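Local coordinates for protein cytosol aminopeptidase (Staphylococcus aureus subsp. aureus, PDB 3KZW) that probably removes amino acids one at a time from the N-termini of peptides, as a metal-dependent leucyl aminopeptidase of the cytosol, at residues 380-394 / 473-487. Numbering follows the deposited sequence.
Sequences NQYQPSVIMDFATLT and SGQTPHIHFDIAGPA. With NA (sodium ion), chain S; NA (sodium ion), chain R.
Strands 386-391 and 478-482 run parallel, their axes 4.8 Å apart and only 9° out of line, with six backbone hydrogen bonds from I387 N to P477 O (2.8 Å) through I483 N to A391 O (2.8 Å). How a parallel pair can bury a polar group is seen at D389, whose carboxylate faces two partner-strand histidines. H478 NE2 donates to the anti lone pair of D389 OD2 (2.7 Å), ring and carboxylate planes 82° apart; H480 ND1 approaches D389 OD1 too closely for its length to be trusted. H478 swings CG away from its own N (chi1 -168°), carrying the ring across to D389. H478 ND1 bonds S473 OG (3.0 Å), itself hydrogen-bonded to T470 O, so both ring nitrogens fix the rotation, while I387 CG2 sits over one face. On the sheet's other side F390 and F481 lie nearly parallel but slid apart, F390 CE2 touching F481 CD2 (3.5 Å). At the C-terminal end, D482 OD2 accepts from T394 OG1 (2.9 Å), and D482 OD1 from L393 N. In the catalytic domain's central sheet, strand 278-285 flanks 386-391 and 406-411 flanks 478-482; helix 461-470 covers the histidines, helices 414-426 and 505-512 the opposite side.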
loop_
_atom_site.group_PDB
_atom_site.type_symbol
_atom_site.label_atom_id
_atom_site.label_comp_id
_atom_site.label_asym_id
_atom_site.label_seq_id
_atom_site.Cartn_x
_atom_site.Cartn_y
_atom_site.Cartn_z
ATOM N N ASN A 380 -33.481 -24.960 -9.986
ATOM C CA ASN A 380 -34.875 -24.527 -9.970
ATOM C C ASN A 380 -35.740 -25.222 -11.027
ATOM O O ASN A 380 -36.969 -25.240 -10.919
ATOM C CB ASN A 380 -34.952 -23.005 -10.126
ATOM C CG ASN A 380 -36.168 -22.405 -9.442
ATOM O OD1 ASN A 380 -36.698 -22.961 -8.478
ATOM N ND2 ASN A 380 -36.610 -21.254 -9.931
ATOM N N GLN A 381 -35.090 -25.796 -12.039
ATOM C CA GLN A 381 -35.764 -26.581 -13.077
ATOM C C GLN A 381 -36.429 -27.822 -12.479
ATOM O O GLN A 381 -37.446 -28.295 -12.987
ATOM C CB GLN A 381 -34.769 -27.020 -14.153
ATOM C CG GLN A 381 -33.876 -25.915 -14.697
ATOM C CD GLN A 381 -34.431 -25.264 -15.942
ATOM O OE1 GLN A 381 -35.581 -24.811 -15.968
ATOM N NE2 GLN A 381 -33.609 -25.205 -16.990
ATOM N N TYR A 382 -35.840 -28.340 -11.401
ATOM C CA TYR A 382 -36.367 -29.498 -10.683
ATOM C C TYR A 382 -37.593 -29.145 -9.838
ATOM O O TYR A 382 -38.197 -30.022 -9.213
ATOM C CB TYR A 382 -35.277 -30.116 -9.800
ATOM C CG TYR A 382 -34.209 -30.866 -10.566
ATOM C CD1 TYR A 382 -33.081 -30.207 -11.057
ATOM C CD2 TYR A 382 -34.320 -32.237 -10.794
ATOM C CE1 TYR A 382 -32.093 -30.893 -11.759
ATOM C CE2 TYR A 382 -33.339 -32.933 -11.496
ATOM C CZ TYR A 382 -32.229 -32.252 -11.974
ATOM O OH TYR A 382 -31.256 -32.929 -12.669
ATOM N N GLN A 383 -37.951 -27.860 -9.837
ATOM C CA GLN A 383 -39.070 -27.324 -9.048
ATOM C C GLN A 383 -39.000 -27.737 -7.570
ATOM O O GLN A 383 -39.860 -28.477 -7.083
ATOM C CB GLN A 383 -40.423 -27.698 -9.668
ATOM C CG GLN A 383 -40.675 -27.068 -11.029
ATOM C CD GLN A 383 -41.924 -27.604 -11.696
ATOM O OE1 GLN A 383 -43.039 -27.401 -11.210
ATOM N NE2 GLN A 383 -41.743 -28.293 -12.820
ATOM N N PRO A 384 -37.969 -27.261 -6.853
ATOM C CA PRO A 384 -37.800 -27.644 -5.460
ATOM C C PRO A 384 -38.694 -26.829 -4.533
ATOM O O PRO A 384 -39.169 -25.758 -4.918
ATOM C CB PRO A 384 -36.323 -27.332 -5.182
ATOM C CG PRO A 384 -35.811 -26.572 -6.385
ATOM C CD PRO A 384 -36.962 -26.269 -7.270
ATOM N N SER A 385 -38.919 -27.339 -3.325
ATOM C CA SER A 385 -39.692 -26.621 -2.315
ATOM C C SER A 385 -38.857 -25.501 -1.707
ATOM O O SER A 385 -39.394 -24.470 -1.290
ATOM C CB SER A 385 -40.181 -27.573 -1.221
ATOM O OG SER A 385 -39.095 -28.201 -0.565
ATOM N N VAL A 386 -37.543 -25.717 -1.662
ATOM C CA VAL A 386 -36.583 -24.736 -1.151
ATOM C C VAL A 386 -35.214 -24.950 -1.795
ATOM O O VAL A 386 -34.832 -26.080 -2.102
ATOM C CB VAL A 386 -36.480 -24.775 0.408
ATOM C CG1 VAL A 386 -35.868 -26.088 0.903
ATOM C CG2 VAL A 386 -35.706 -23.572 0.943
ATOM N N ILE A 387 -34.495 -23.853 -2.018
ATOM C CA ILE A 387 -33.123 -23.908 -2.513
ATOM C C ILE A 387 -32.186 -23.387 -1.427
ATOM O O ILE A 387 -32.393 -22.302 -0.883
ATOM C CB ILE A 387 -32.938 -23.093 -3.824
ATOM C CG1 ILE A 387 -33.836 -23.648 -4.935
ATOM C CG2 ILE A 387 -31.470 -23.098 -4.268
ATOM C CD1 ILE A 387 -33.913 -22.775 -6.177
ATOM N N MET A 388 -31.169 -24.178 -1.104
ATOM C CA MET A 388 -30.136 -23.765 -0.160
ATOM C C MET A 388 -28.773 -23.872 -0.815
ATOM O O MET A 388 -28.379 -24.947 -1.270
ATOM C CB MET A 388 -30.175 -24.622 1.103
ATOM C CG MET A 388 -31.409 -24.418 1.949
ATOM S SD MET A 388 -31.437 -25.493 3.389
ATOM C CE MET A 388 -33.155 -25.348 3.864
ATOM N N ASP A 389 -28.059 -22.754 -0.876
ATOM C CA ASP A 389 -26.710 -22.760 -1.428
ATOM C C ASP A 389 -25.656 -22.536 -0.344
ATOM O O ASP A 389 -25.893 -21.813 0.627
ATOM C CB ASP A 389 -26.571 -21.772 -2.595
ATOM C CG ASP A 389 -26.470 -20.325 -2.141
ATOM O OD1 ASP A 389 -25.376 -19.911 -1.691
ATOM O OD2 ASP A 389 -27.475 -19.593 -2.251
ATOM N N PHE A 390 -24.502 -23.176 -0.521
ATOM C CA PHE A 390 -23.408 -23.126 0.444
ATOM C C PHE A 390 -22.134 -22.730 -0.281
ATOM O O PHE A 390 -21.715 -23.403 -1.227
ATOM C CB PHE A 390 -23.231 -24.486 1.129
ATOM C CG PHE A 390 -24.477 -24.996 1.799
ATOM C CD1 PHE A 390 -25.438 -25.699 1.072
ATOM C CD2 PHE A 390 -24.696 -24.771 3.154
ATOM C CE1 PHE A 390 -26.600 -26.165 1.684
ATOM C CE2 PHE A 390 -25.853 -25.239 3.777
ATOM C CZ PHE A 390 -26.807 -25.935 3.039
ATOM N N ALA A 391 -21.524 -21.630 0.157
ATOM C CA ALA A 391 -20.367 -21.070 -0.538
ATOM C C ALA A 391 -19.453 -20.248 0.360
ATOM O O ALA A 391 -19.911 -19.546 1.265
ATOM C CB ALA A 391 -20.820 -20.227 -1.718
ATOM N N THR A 392 -18.153 -20.346 0.092
ATOM C CA THR A 392 -17.165 -19.453 0.675
ATOM C C THR A 392 -17.028 -18.259 -0.265
ATOM O O THR A 392 -16.109 -18.206 -1.082
ATOM C CB THR A 392 -15.796 -20.154 0.847
ATOM O OG1 THR A 392 -15.402 -20.760 -0.392
ATOM C CG2 THR A 392 -15.867 -21.229 1.923
ATOM N N LEU A 393 -17.953 -17.306 -0.152
ATOM C CA LEU A 393 -18.054 -16.208 -1.120
ATOM C C LEU A 393 -17.214 -14.978 -0.807
ATOM O O LEU A 393 -16.259 -14.679 -1.517
ATOM C CB LEU A 393 -19.513 -15.772 -1.314
ATOM C CG LEU A 393 -20.410 -16.464 -2.340
ATOM C CD1 LEU A 393 -21.513 -15.505 -2.760
ATOM C CD2 LEU A 393 -19.638 -16.945 -3.561
ATOM N N THR A 394 -17.585 -14.266 0.254
ATOM C CA THR A 394 -17.162 -12.880 0.437
ATOM C C THR A 394 -16.233 -12.674 1.626
ATOM O O THR A 394 -16.430 -13.258 2.691
ATOM C CB THR A 394 -18.390 -11.954 0.612
ATOM O OG1 THR A 394 -19.480 -12.441 -0.177
ATOM C CG2 THR A 394 -18.068 -10.553 0.160
ATOM N N SER A 473 -33.175 -17.697 -8.548
ATOM C CA SER A 473 -34.154 -18.663 -8.056
ATOM C C SER A 473 -35.591 -18.222 -8.345
ATOM O O SER A 473 -36.535 -19.001 -8.168
ATOM C CB SER A 473 -33.968 -18.894 -6.557
ATOM O OG SER A 473 -34.083 -17.678 -5.841
ATOM N N GLY A 474 -35.750 -16.976 -8.792
ATOM C CA GLY A 474 -37.069 -16.404 -9.025
ATOM C C GLY A 474 -37.783 -16.174 -7.708
ATOM O O GLY A 474 -37.245 -15.520 -6.812
ATOM N N GLN A 475 -38.987 -16.726 -7.584
ATOM C CA GLN A 475 -39.779 -16.592 -6.362
ATOM C C GLN A 475 -39.678 -17.821 -5.455
ATOM O O GLN A 475 -40.286 -17.857 -4.383
ATOM C CB GLN A 475 -41.242 -16.277 -6.695
ATOM C CG GLN A 475 -41.453 -14.929 -7.383
ATOM C CD GLN A 475 -40.927 -13.755 -6.563
ATOM O OE1 GLN A 475 -41.503 -13.395 -5.533
ATOM N NE2 GLN A 475 -39.830 -13.153 -7.023
ATOM N N THR A 476 -38.906 -18.817 -5.890
ATOM C CA THR A 476 -38.663 -20.030 -5.107
ATOM C C THR A 476 -37.936 -19.686 -3.808
ATOM O O THR A 476 -36.944 -18.957 -3.841
ATOM C CB THR A 476 -37.824 -21.048 -5.909
ATOM O OG1 THR A 476 -38.437 -21.269 -7.184
ATOM C CG2 THR A 476 -37.704 -22.375 -5.167
ATOM N N PRO A 477 -38.438 -20.190 -2.660
ATOM C CA PRO A 477 -37.766 -20.010 -1.375
ATOM C C PRO A 477 -36.278 -20.350 -1.455
ATOM O O PRO A 477 -35.915 -21.464 -1.833
ATOM C CB PRO A 477 -38.503 -20.994 -0.464
ATOM C CG PRO A 477 -39.884 -21.006 -1.001
ATOM C CD PRO A 477 -39.745 -20.859 -2.496
ATOM N N HIS A 478 -35.439 -19.379 -1.112
ATOM C CA HIS A 478 -33.995 -19.493 -1.289
ATOM C C HIS A 478 -33.256 -18.988 -0.051
ATOM O O HIS A 478 -33.487 -17.863 0.403
ATOM C CB HIS A 478 -33.561 -18.686 -2.520
ATOM C CG HIS A 478 -32.157 -18.952 -2.975
ATOM N ND1 HIS A 478 -31.764 -18.793 -4.286
ATOM C CD2 HIS A 478 -31.055 -19.361 -2.301
ATOM C CE1 HIS A 478 -30.481 -19.089 -4.400
ATOM N NE2 HIS A 478 -30.028 -19.441 -3.211
ATOM N N ILE A 479 -32.378 -19.827 0.496
ATOM C CA ILE A 479 -31.465 -19.394 1.551
ATOM C C ILE A 479 -30.011 -19.507 1.089
ATOM O O ILE A 479 -29.573 -20.561 0.626
ATOM C CB ILE A 479 -31.661 -20.164 2.876
ATOM C CG1 ILE A 479 -33.115 -20.085 3.344
ATOM C CG2 ILE A 479 -30.731 -19.599 3.951
ATOM C CD1 ILE A 479 -33.453 -21.021 4.484
ATOM N N HIS A 480 -29.277 -18.406 1.215
ATOM C CA HIS A 480 -27.871 -18.346 0.834
ATOM C C HIS A 480 -26.983 -18.333 2.080
ATOM O O HIS A 480 -27.156 -17.496 2.971
ATOM C CB HIS A 480 -27.619 -17.113 -0.045
ATOM C CG HIS A 480 -26.172 -16.778 -0.225
ATOM N ND1 HIS A 480 -25.289 -17.615 -0.873
ATOM C CD2 HIS A 480 -25.454 -15.695 0.155
ATOM C CE1 HIS A 480 -24.086 -17.067 -0.876
ATOM N NE2 HIS A 480 -24.160 -15.899 -0.261
ATOM N N PHE A 481 -26.040 -19.270 2.136
ATOM C CA PHE A 481 -25.118 -19.380 3.263
ATOM C C PHE A 481 -23.690 -19.002 2.868
ATOM O O PHE A 481 -23.016 -19.747 2.146
ATOM C CB PHE A 481 -25.129 -20.798 3.839
ATOM C CG PHE A 481 -26.425 -21.187 4.490
ATOM C CD1 PHE A 481 -26.770 -20.686 5.741
ATOM C CD2 PHE A 481 -27.289 -22.078 3.866
ATOM C CE1 PHE A 481 -27.965 -21.053 6.353
ATOM C CE2 PHE A 481 -28.480 -22.457 4.471
ATOM C CZ PHE A 481 -28.818 -21.943 5.718
ATOM N N ASP A 482 -23.236 -17.843 3.343
ATOM C CA ASP A 482 -21.857 -17.412 3.130
ATOM C C ASP A 482 -20.995 -17.935 4.273
ATOM O O ASP A 482 -21.023 -17.402 5.385
ATOM C CB ASP A 482 -21.766 -15.886 3.024
ATOM C CG ASP A 482 -20.500 -15.413 2.307
ATOM O OD1 ASP A 482 -19.495 -16.162 2.254
ATOM O OD2 ASP A 482 -20.508 -14.275 1.792
ATOM N N ILE A 483 -20.242 -18.993 3.987
ATOM C CA ILE A 483 -19.423 -19.667 4.990
ATOM C C ILE A 483 -17.926 -19.427 4.762
ATOM O O ILE A 483 -17.095 -20.275 5.083
ATOM C CB ILE A 483 -19.736 -21.192 5.066
ATOM C CG1 ILE A 483 -19.543 -21.870 3.703
ATOM C CG2 ILE A 483 -21.148 -21.416 5.590
ATOM C CD1 ILE A 483 -19.407 -23.384 3.768
ATOM N N ALA A 484 -17.590 -18.259 4.221
ATOM C CA ALA A 484 -16.198 -17.896 3.956
ATOM C C ALA A 484 -15.333 -17.972 5.214
ATOM O O ALA A 484 -14.164 -18.363 5.156
ATOM C CB ALA A 484 -16.120 -16.510 3.333
ATOM N N GLY A 485 -15.921 -17.605 6.348
ATOM C CA GLY A 485 -15.225 -17.617 7.623
ATOM C C GLY A 485 -15.166 -18.979 8.293
ATOM O O GLY A 485 -14.080 -19.545 8.437
ATOM N N PRO A 486 -16.328 -19.510 8.720
ATOM C CA PRO A 486 -16.361 -20.701 9.576
ATOM C C PRO A 486 -16.099 -22.039 8.877
ATOM O O PRO A 486 -15.995 -23.060 9.556
ATOM C CB PRO A 486 -17.781 -20.668 10.152
ATOM C CG PRO A 486 -18.582 -19.999 9.110
ATOM C CD PRO A 486 -17.682 -18.980 8.472
ATOM N N ALA A 487 -15.994 -22.036 7.548
ATOM C CA ALA A 487 -15.722 -23.260 6.786
ATOM C C ALA A 487 -14.338 -23.820 7.090
ATOM O O ALA A 487 -14.089 -25.013 6.921
ATOM C CB ALA A 487 -15.870 -23.016 5.296
HETATM NA NA NA S . -11.491 -19.043 7.585
HETATM NA NA NA R . -35.244 -14.651 -5.552
HETATM O O HOH W 1 -36.019 -16.511 -4.439
HETATM O O HOH W 2 -35.446 -12.763 -7.004
HETATM O O HOH W 3 -9.874 -19.611 9.232
#